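Local coordinates for protein glycoside hydrolase family 43 (Halothermothrix orenii, PDB 4QQS) that hydrolyses glycosidic bonds as a thermostable family 43 glycosidase with alpha-L-arabinofuranosidase activity, built on a five-bladed beta-propeller, at residues R26-A31 / S105-F110; R37-W42 / L55-Y60. All blocks are in the same frame, centred on the assembly; numbering follows the deposited sequence.

From the N terminus, strand 16-23 leads into strand 26-32, which carries residues 26-31, whose partner, 105-110, lies more than 70 residues further on. Residues 37-42 follow on the neighbouring strand and meet 55-60 after a short excursion, so interaction 2 closes a hairpin within the first four-stranded sheet. Interaction 1 closes only when the chain has passed through strands 72-79, 82-90 and 96-103 and reaches 105-110; interaction 2 is thus nested within it, without crossing. Interaction 1 ties this sheet to the next one along the chain. The two contacts also touch directly, with probable hydrogen bonds from Leu29 N to Trp42 O (2.8 Å) and from Phe110 N to Ala56 O (2.9 Å).

Interaction 1. Residues R26-A31 / S105-F110; sequences RYYLYA and SPLGPF
The hydroxyl of Tyr30 donates to the backbone carbonyl of Pro106, with OH 2.7 Å from Pro106 O. The C=O...donor angle of 121° shows that the hydroxyl comes in from the flank of the oxygen, tilted somewhat out of the carbonyl plane. Pro106 O lies in the plane of the Tyr30 ring, at its edge, and also sits at the edge of the Phe110 ring, so two aromatic rims frame this acceptor. Those rings approach each other more loosely, with Tyr30 CE2 4.4 Å from Phe110 CE1.

The second anchor is Tyr28, whose CG lies anti to the carbonyl carbon (chi1 -58°), turning a ring face to the same proline. Pro106 CB stands 3.6 Å from the centroid of the Tyr28 ring and 1° off its normal, a CH-pi contact over the middle of the face, while Pro106 CG reaches over the phenol end, 3.4 Å from Tyr28 CZ. Leu107 meets the ring differently: its CD2 methyl comes in at the edge, 3.7 Å from Tyr28 CD1. Replacing Tyr28 by alanine would probably leave Pro106 without the flat surface under its ring and open a gap beside the Leu107 methyl.

The proline is presented by a type I turn from Ser105 to Gly108, closed by Gly108 N to Ser105 O at 3.1 Å. An ST turn, in which Leu107 N donates to Ser105 OG at 3.1 Å, reinforces it. Beyond Gly108, whose positive phi suits glycine, a cis peptide bond precedes Pro109. Phe83 of strand 82-90 packs against both Pro106 and Phe110. The contact joins the second strand of one four-stranded antiparallel sheet to the loop before the last strand of the next, a junction that fits adjoining blades of a beta-propeller.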
ATOM      1  N   ARG A  26     -13.338  -2.772  14.253  1.00 12.64           N
ATOM      2  CA  ARG A  26     -13.654  -3.331  12.955  1.00 12.78           C
ATOM      3  C   ARG A  26     -12.488  -3.036  12.018  1.00 11.11           C
ATOM      4  O   ARG A  26     -11.757  -2.060  12.201  1.00 12.20           O
ATOM      5  CB  ARG A  26     -14.938  -2.714  12.398  1.00 14.39           C
ATOM      6  CG  ARG A  26     -16.137  -2.774  13.320  1.00 17.37           C
ATOM      7  CD  ARG A  26     -16.559  -4.179  13.617  1.00 21.40           C
ATOM      8  NE  ARG A  26     -16.846  -4.951  12.415  1.00 23.92           N
ATOM      9  CZ  ARG A  26     -17.478  -6.122  12.412  1.00 25.38           C
ATOM     10  NH1 ARG A  26     -17.914  -6.664  13.550  1.00 25.65           N
ATOM     11  NH2 ARG A  26     -17.678  -6.751  11.258  1.00 26.19           N
ATOM     12  N   TYR A  27     -12.335  -3.895  11.022  1.00 10.11           N
ATOM     13  CA  TYR A  27     -11.323  -3.747   9.993  1.00  9.30           C
ATOM     14  C   TYR A  27     -11.973  -3.461   8.663  1.00  8.88           C
ATOM     15  O   TYR A  27     -12.958  -4.089   8.295  1.00  9.68           O
ATOM     16  CB  TYR A  27     -10.495  -5.020   9.885  1.00  9.61           C
ATOM     17  CG  TYR A  27      -9.740  -5.360  11.143  1.00  9.71           C
ATOM     18  CD1 TYR A  27     -10.317  -6.132  12.135  1.00 10.67           C
ATOM     19  CD2 TYR A  27      -8.453  -4.889  11.344  1.00  9.53           C
ATOM     20  CE1 TYR A  27      -9.630  -6.448  13.293  1.00 11.26           C
ATOM     21  CE2 TYR A  27      -7.741  -5.202  12.488  1.00  9.89           C
ATOM     22  CZ  TYR A  27      -8.342  -5.978  13.469  1.00 10.70           C
ATOM     23  OH  TYR A  27      -7.675  -6.326  14.626  1.00 11.53           O
ATOM     24  N   TYR A  28     -11.365  -2.528   7.940  1.00  8.47           N
ATOM     25  CA  TYR A  28     -11.842  -2.097   6.632  1.00  8.52           C
ATOM     26  C   TYR A  28     -10.712  -2.260   5.639  1.00  8.20           C
ATOM     27  O   TYR A  28      -9.638  -1.688   5.819  1.00  8.85           O
ATOM     28  CB  TYR A  28     -12.314  -0.640   6.678  1.00  9.32           C
ATOM     29  CG  TYR A  28     -13.404  -0.471   7.698  1.00  9.61           C
ATOM     30  CD1 TYR A  28     -14.723  -0.732   7.370  1.00 10.41           C
ATOM     31  CD2 TYR A  28     -13.116  -0.106   9.008  1.00 10.15           C
ATOM     32  CE1 TYR A  28     -15.729  -0.608   8.303  1.00 11.15           C
ATOM     33  CE2 TYR A  28     -14.113   0.010   9.958  1.00 10.90           C
ATOM     34  CZ  TYR A  28     -15.424  -0.238   9.602  1.00 11.43           C
ATOM     35  OH  TYR A  28     -16.426  -0.111  10.553  1.00 12.74           O
ATOM     36  N   LEU A  29     -10.956  -3.087   4.629  1.00  8.30           N
ATOM     37  CA  LEU A  29     -10.014  -3.351   3.568  1.00  7.92           C
ATOM     38  C   LEU A  29     -10.450  -2.607   2.323  1.00  7.60           C
ATOM     39  O   LEU A  29     -11.583  -2.750   1.883  1.00  8.14           O
ATOM     40  CB  LEU A  29      -9.994  -4.855   3.283  1.00  9.08           C
ATOM     41  CG  LEU A  29      -9.414  -5.321   1.940  1.00 12.12           C
ATOM     42  CD1 LEU A  29      -7.947  -5.167   2.003  1.00 12.38           C
ATOM     43  CD2 LEU A  29      -9.778  -6.750   1.624  1.00 12.77           C
ATOM     44  N   TYR A  30      -9.538  -1.823   1.761  1.00  7.25           N
ATOM     45  CA  TYR A  30      -9.740  -1.101   0.515  1.00  7.37           C
ATOM     46  C   TYR A  30      -8.683  -1.614  -0.446  1.00  7.45           C
ATOM     47  O   TYR A  30      -7.553  -1.844  -0.036  1.00  8.67           O
ATOM     48  CB  TYR A  30      -9.566   0.409   0.722  1.00  7.41           C
ATOM     49  CG  TYR A  30     -10.357   0.984   1.877  1.00  7.67           C
ATOM     50  CD1 TYR A  30      -9.858   0.946   3.168  1.00  8.01           C
ATOM     51  CD2 TYR A  30     -11.606   1.553   1.683  1.00  7.98           C
ATOM     52  CE1 TYR A  30     -10.561   1.460   4.230  1.00  8.55           C
ATOM     53  CE2 TYR A  30     -12.322   2.078   2.751  1.00  8.80           C
ATOM     54  CZ  TYR A  30     -11.787   2.021   4.025  1.00  9.02           C
ATOM     55  OH  TYR A  30     -12.454   2.519   5.117  1.00  9.83           O
ATOM     56  N   ALA A  31      -9.012  -1.785  -1.718  1.00  7.43           N
ATOM     57  CA  ALA A  31      -8.063  -2.355  -2.662  1.00  7.49           C
ATOM     58  C   ALA A  31      -8.307  -1.851  -4.063  1.00  7.21           C
ATOM     59  O   ALA A  31      -9.416  -1.429  -4.406  1.00  7.87           O
ATOM     60  CB  ALA A  31      -8.141  -3.888  -2.649  1.00  7.82           C
ATOM     61  N   SER A 105     -17.639   8.246   7.410  1.00 12.73           N
ATOM     62  CA  SER A 105     -17.767   6.815   7.696  1.00 12.97           C
ATOM     63  C   SER A 105     -16.732   6.009   6.920  1.00 11.49           C
ATOM     64  O   SER A 105     -16.425   6.351   5.781  1.00 11.90           O
ATOM     65  CB  SER A 105     -19.154   6.336   7.272  1.00 15.15           C
ATOM     66  OG  SER A 105     -19.178   4.921   7.123  1.00 16.83           O
ATOM     67  N   PRO A 106     -16.214   4.921   7.515  1.00 11.16           N
ATOM     68  CA  PRO A 106     -15.231   4.117   6.775  1.00 10.95           C
ATOM     69  C   PRO A 106     -15.804   3.441   5.536  1.00 10.64           C
ATOM     70  O   PRO A 106     -15.052   3.088   4.638  1.00 10.71           O
ATOM     71  CB  PRO A 106     -14.782   3.075   7.804  1.00 12.21           C
ATOM     72  CG  PRO A 106     -15.907   2.996   8.771  1.00 13.04           C
ATOM     73  CD  PRO A 106     -16.443   4.389   8.869  1.00 12.24           C
ATOM     74  N   LEU A 107     -17.117   3.249   5.473  1.00 10.21           N
ATOM     75  CA  LEU A 107     -17.731   2.613   4.306  1.00 10.76           C
ATOM     76  C   LEU A 107     -18.123   3.602   3.217  1.00 11.11           C
ATOM     77  O   LEU A 107     -18.640   3.200   2.171  1.00 12.15           O
ATOM     78  CB  LEU A 107     -18.950   1.792   4.728  1.00 11.10           C
ATOM     79  CG  LEU A 107     -18.644   0.651   5.698  1.00 11.67           C
ATOM     80  CD1 LEU A 107     -19.934  -0.040   6.090  1.00 13.16           C
ATOM     81  CD2 LEU A 107     -17.649  -0.359   5.108  1.00 12.04           C
ATOM     82  N   GLY A 108     -17.876   4.887   3.451  1.00 11.43           N
ATOM     83  CA  GLY A 108     -18.169   5.898   2.458  1.00 11.61           C
ATOM     84  C   GLY A 108     -19.588   6.431   2.557  1.00 13.09           C
ATOM     85  O   GLY A 108     -20.290   6.170   3.535  1.00 15.34           O
ATOM     86  N   PRO A 109     -20.027   7.188   1.545  1.00 12.64           N
ATOM     87  CA  PRO A 109     -19.268   7.513   0.338  1.00 11.71           C
ATOM     88  C   PRO A 109     -18.160   8.521   0.601  1.00 11.00           C
ATOM     89  O   PRO A 109     -18.358   9.509   1.304  1.00 12.71           O
ATOM     90  CB  PRO A 109     -20.328   8.113  -0.587  1.00 12.38           C
ATOM     91  CG  PRO A 109     -21.335   8.703   0.333  1.00 13.74           C
ATOM     92  CD  PRO A 109     -21.370   7.794   1.522  1.00 14.03           C
ATOM     93  N   PHE A 110     -16.994   8.265   0.024  1.00  9.35           N
ATOM     94  CA  PHE A 110     -15.914   9.231   0.044  1.00  8.71           C
ATOM     95  C   PHE A 110     -16.133  10.263  -1.060  1.00  9.59           C
ATOM     96  O   PHE A 110     -16.531   9.923  -2.183  1.00 10.29           O
ATOM     97  CB  PHE A 110     -14.559   8.532  -0.125  1.00  8.46           C
ATOM     98  CG  PHE A 110     -14.070   7.864   1.132  1.00  9.03           C
ATOM     99  CD1 PHE A 110     -14.597   6.654   1.555  1.00  9.28           C
ATOM    100  CD2 PHE A 110     -13.092   8.454   1.912  1.00  8.97           C
ATOM    101  CE1 PHE A 110     -14.155   6.057   2.727  1.00  9.73           C
ATOM    102  CE2 PHE A 110     -12.645   7.855   3.068  1.00  9.81           C
ATOM    103  CZ  PHE A 110     -13.180   6.663   3.475  1.00 10.07           C
TER

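Interaction 2. Residues R37-W42 / L55-Y60; sequences RGFKVW and LALDSY
The side chain of Arg37 lies across the face of the Tyr60 ring, the two side chains at about a right angle: CG sits 3.9 Å from the ring centroid in a CH-pi contact, and farther out Tyr60 CD2 stands over the guanidinium face, 3.3 Å from Arg37 CZ. The two planes are 33° apart, so the overlap is inclined. Arg37 reaches this far because its chain is fully extended, with CG anti to the backbone N (chi1 177°).

The backbones form an antiparallel beta hairpin interrupted by a classic bulge, in which Ala56 and Leu57 both face Phe39. Phe39 N donates to Leu57 O at 2.9 Å, whereas the return bonds to Phe39 O from Ala56 N and Leu57 N are weak. At Gly38 any CB would fall 2.1 Å from Leu57 O, a clash that accounts for glycine at this pair. Beside it, Phe39 and Leu57 run side by side on one face of the sheet, Leu57 CB lying at the ring edge; the Phe39 side chain is about 7 Å from that of Asp17, the predicted proton acceptor. On the bulge itself, Ala56 CB packs against Val41 CG1.

Near the open end, Ser59 grips Arg37 O twice, through its backbone N and, at 2.7 Å, through OG. Asp58 holds the guanidinium in a two-pronged salt bridge whose planes are 37° apart: Arg37 NH2 meets OD2 at 2.7 Å on the syn side, and Arg37 NE meets OD1 at 2.7 Å from above the carboxylate plane. Tyr60 N, closing an Asx turn, reaches that same Asp58 OD1 from the face opposite Arg37 NE.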
ATOM      1  N   ARG A  37     -13.417   2.682 -12.234  1.00 10.42           N
ATOM      2  CA  ARG A  37     -14.449   3.440 -11.537  1.00 11.05           C
ATOM      3  C   ARG A  37     -14.147   3.888 -10.093  1.00 10.10           C
ATOM      4  O   ARG A  37     -14.538   4.984  -9.688  1.00 10.41           O
ATOM      5  CB  ARG A  37     -15.740   2.591 -11.582  1.00 13.81           C
ATOM      6  CG  ARG A  37     -16.932   3.158 -10.856  1.00 15.29           C
ATOM      7  CD  ARG A  37     -18.166   2.317 -11.058  1.00 16.07           C
ATOM      8  NE  ARG A  37     -19.281   2.939 -10.374  1.00 17.44           N
ATOM      9  CZ  ARG A  37     -20.554   2.698 -10.634  1.00 18.67           C
ATOM     10  NH1 ARG A  37     -20.892   1.843 -11.591  1.00 19.47           N
ATOM     11  NH2 ARG A  37     -21.492   3.325  -9.940  1.00 20.11           N
ATOM     12  N   GLY A  38     -13.513   3.050  -9.283  1.00  9.44           N
ATOM     13  CA  GLY A  38     -13.376   3.376  -7.879  1.00  9.02           C
ATOM     14  C   GLY A  38     -12.878   2.194  -7.076  1.00  8.26           C
ATOM     15  O   GLY A  38     -12.197   1.314  -7.599  1.00  9.30           O
ATOM     16  N   PHE A  39     -13.210   2.183  -5.791  1.00  7.86           N
ATOM     17  CA  PHE A  39     -12.634   1.227  -4.860  1.00  7.67           C
ATOM     18  C   PHE A  39     -13.675   0.583  -3.988  1.00  7.91           C
ATOM     19  O   PHE A  39     -14.435   1.268  -3.299  1.00  8.70           O
ATOM     20  CB  PHE A  39     -11.568   1.903  -3.984  1.00  8.01           C
ATOM     21  CG  PHE A  39     -10.541   2.626  -4.794  1.00  7.53           C
ATOM     22  CD1 PHE A  39      -9.570   1.915  -5.476  1.00  7.50           C
ATOM     23  CD2 PHE A  39     -10.578   4.001  -4.921  1.00  8.25           C
ATOM     24  CE1 PHE A  39      -8.662   2.564  -6.278  1.00  7.90           C
ATOM     25  CE2 PHE A  39      -9.675   4.667  -5.729  1.00  8.23           C
ATOM     26  CZ  PHE A  39      -8.713   3.946  -6.407  1.00  8.05           C
ATOM     27  N   LYS A  40     -13.658  -0.744  -3.998  1.00  8.03           N
ATOM     28  CA  LYS A  40     -14.438  -1.545  -3.080  1.00  8.22           C
ATOM     29  C   LYS A  40     -13.841  -1.519  -1.681  1.00  7.85           C
ATOM     30  O   LYS A  40     -12.639  -1.313  -1.482  1.00  8.45           O
ATOM     31  CB  LYS A  40     -14.502  -2.989  -3.574  1.00  9.18           C
ATOM     32  CG  LYS A  40     -15.330  -3.162  -4.835  1.00 10.67           C
ATOM     33  CD  LYS A  40     -15.268  -4.567  -5.391  1.00 12.11           C
ATOM     34  CE  LYS A  40     -16.307  -4.758  -6.485  1.00 15.17           C
ATOM     35  NZ  LYS A  40     -16.148  -6.034  -7.222  1.00 16.48           N
ATOM     36  N   VAL A  41     -14.720  -1.751  -0.716  1.00  8.01           N
ATOM     37  CA  VAL A  41     -14.366  -1.926   0.684  1.00  8.56           C
ATOM     38  C   VAL A  41     -14.987  -3.226   1.197  1.00  8.40           C
ATOM     39  O   VAL A  41     -16.117  -3.564   0.846  1.00  8.83           O
ATOM     40  CB  VAL A  41     -14.783  -0.704   1.545  1.00  8.90           C
ATOM     41  CG1 VAL A  41     -16.283  -0.443   1.468  1.00  9.40           C
ATOM     42  CG2 VAL A  41     -14.299  -0.851   2.983  1.00  9.69           C
ATOM     43  N   TRP A  42     -14.206  -3.949   1.998  1.00  8.34           N
ATOM     44  CA  TRP A  42     -14.648  -5.147   2.691  1.00  8.30           C
ATOM     45  C   TRP A  42     -14.468  -4.908   4.188  1.00  8.59           C
ATOM     46  O   TRP A  42     -13.559  -4.186   4.615  1.00  9.55           O
ATOM     47  CB  TRP A  42     -13.822  -6.367   2.285  1.00  9.10           C
ATOM     48  CG  TRP A  42     -13.883  -6.792   0.846  1.00  8.70           C
ATOM     49  CD1 TRP A  42     -14.556  -7.874   0.357  1.00  9.23           C
ATOM     50  CD2 TRP A  42     -13.232  -6.188  -0.289  1.00  8.69           C
ATOM     51  NE1 TRP A  42     -14.360  -7.987  -0.994  1.00  9.13           N
ATOM     52  CE2 TRP A  42     -13.554  -6.969  -1.419  1.00  8.78           C
ATOM     53  CE3 TRP A  42     -12.389  -5.082  -0.456  1.00  9.03           C
ATOM     54  CZ2 TRP A  42     -13.082  -6.677  -2.693  1.00  9.28           C
ATOM     55  CZ3 TRP A  42     -11.918  -4.804  -1.730  1.00  9.76           C
ATOM     56  CH2 TRP A  42     -12.265  -5.595  -2.824  1.00  9.66           C
ATOM     57  N   LEU A  55     -18.806   0.013  -3.077  1.00  9.87           N
ATOM     58  CA  LEU A  55     -17.802   1.016  -3.427  1.00  9.31           C
ATOM     59  C   LEU A  55     -17.725   2.097  -2.357  1.00  9.41           C
ATOM     60  O   LEU A  55     -18.643   2.904  -2.200  1.00 11.27           O
ATOM     61  CB  LEU A  55     -18.091   1.660  -4.788  1.00 10.37           C
ATOM     62  CG  LEU A  55     -17.988   0.766  -6.024  1.00 11.28           C
ATOM     63  CD1 LEU A  55     -18.367   1.548  -7.277  1.00 12.61           C
ATOM     64  CD2 LEU A  55     -16.608   0.165  -6.180  1.00 12.45           C
ATOM     65  N   ALA A  56     -16.605   2.134  -1.650  1.00  8.89           N
ATOM     66  CA  ALA A  56     -16.338   3.209  -0.700  1.00  9.35           C
ATOM     67  C   ALA A  56     -16.110   4.538  -1.408  1.00  8.60           C
ATOM     68  O   ALA A  56     -16.541   5.583  -0.932  1.00  9.13           O
ATOM     69  CB  ALA A  56     -15.122   2.862   0.139  1.00  9.86           C
ATOM     70  N   LEU A  57     -15.406   4.485  -2.534  1.00  8.45           N
ATOM     71  CA  LEU A  57     -15.175   5.635  -3.402  1.00  9.18           C
ATOM     72  C   LEU A  57     -15.654   5.226  -4.790  1.00  9.44           C
ATOM     73  O   LEU A  57     -15.216   4.218  -5.344  1.00  9.49           O
ATOM     74  CB  LEU A  57     -13.681   5.997  -3.404  1.00 11.11           C
ATOM     75  CG  LEU A  57     -13.005   7.089  -4.235  1.00 12.98           C
ATOM     76  CD1 LEU A  57     -13.164   6.895  -5.730  1.00 12.83           C
ATOM     77  CD2 LEU A  57     -13.484   8.444  -3.814  1.00 13.39           C
ATOM     78  N   ASP A  58     -16.584   6.006  -5.321  1.00 10.13           N
ATOM     79  CA  ASP A  58     -17.131   5.791  -6.641  1.00 10.52           C
ATOM     80  C   ASP A  58     -16.927   7.089  -7.395  1.00  9.86           C
ATOM     81  O   ASP A  58     -17.492   8.110  -7.023  1.00 10.23           O
ATOM     82  CB  ASP A  58     -18.624   5.452  -6.516  1.00 11.68           C
ATOM     83  CG  ASP A  58     -19.266   5.068  -7.839  1.00 13.19           C
ATOM     84  OD1 ASP A  58     -18.576   5.121  -8.879  1.00 13.77           O
ATOM     85  OD2 ASP A  58     -20.476   4.730  -7.837  1.00 14.79           O
ATOM     86  N   SER A  59     -16.120   7.076  -8.446  1.00  9.70           N
ATOM     87  CA  SER A  59     -15.925   8.287  -9.216  1.00 10.20           C
ATOM     88  C   SER A  59     -17.225   8.736  -9.880  1.00 10.99           C
ATOM     89  O   SER A  59     -17.328   9.902 -10.252  1.00 11.75           O
ATOM     90  CB  SER A  59     -14.817   8.108 -10.253  1.00 10.19           C
ATOM     91  OG  SER A  59     -15.157   7.144 -11.233  1.00 10.55           O
ATOM     92  N   TYR A  60     -18.203   7.830 -10.014  1.00 11.64           N
ATOM     93  CA  TYR A  60     -19.499   8.163 -10.599  1.00 12.87           C
ATOM     94  C   TYR A  60     -20.455   8.742  -9.568  1.00 12.83           C
ATOM     95  O   TYR A  60     -21.524   9.206  -9.927  1.00 14.04           O
ATOM     96  CB  TYR A  60     -20.162   6.939 -11.227  1.00 13.39           C
ATOM     97  CG  TYR A  60     -19.391   6.256 -12.343  1.00 14.40           C
ATOM     98  CD1 TYR A  60     -18.201   6.775 -12.849  1.00 15.61           C
ATOM     99  CD2 TYR A  60     -19.871   5.073 -12.889  1.00 15.54           C
ATOM    100  CE1 TYR A  60     -17.516   6.125 -13.861  1.00 17.01           C
ATOM    101  CE2 TYR A  60     -19.196   4.423 -13.892  1.00 17.20           C
ATOM    102  CZ  TYR A  60     -18.022   4.950 -14.374  1.00 17.86           C
ATOM    103  OH  TYR A  60     -17.357   4.290 -15.381  1.00 19.89           O
TER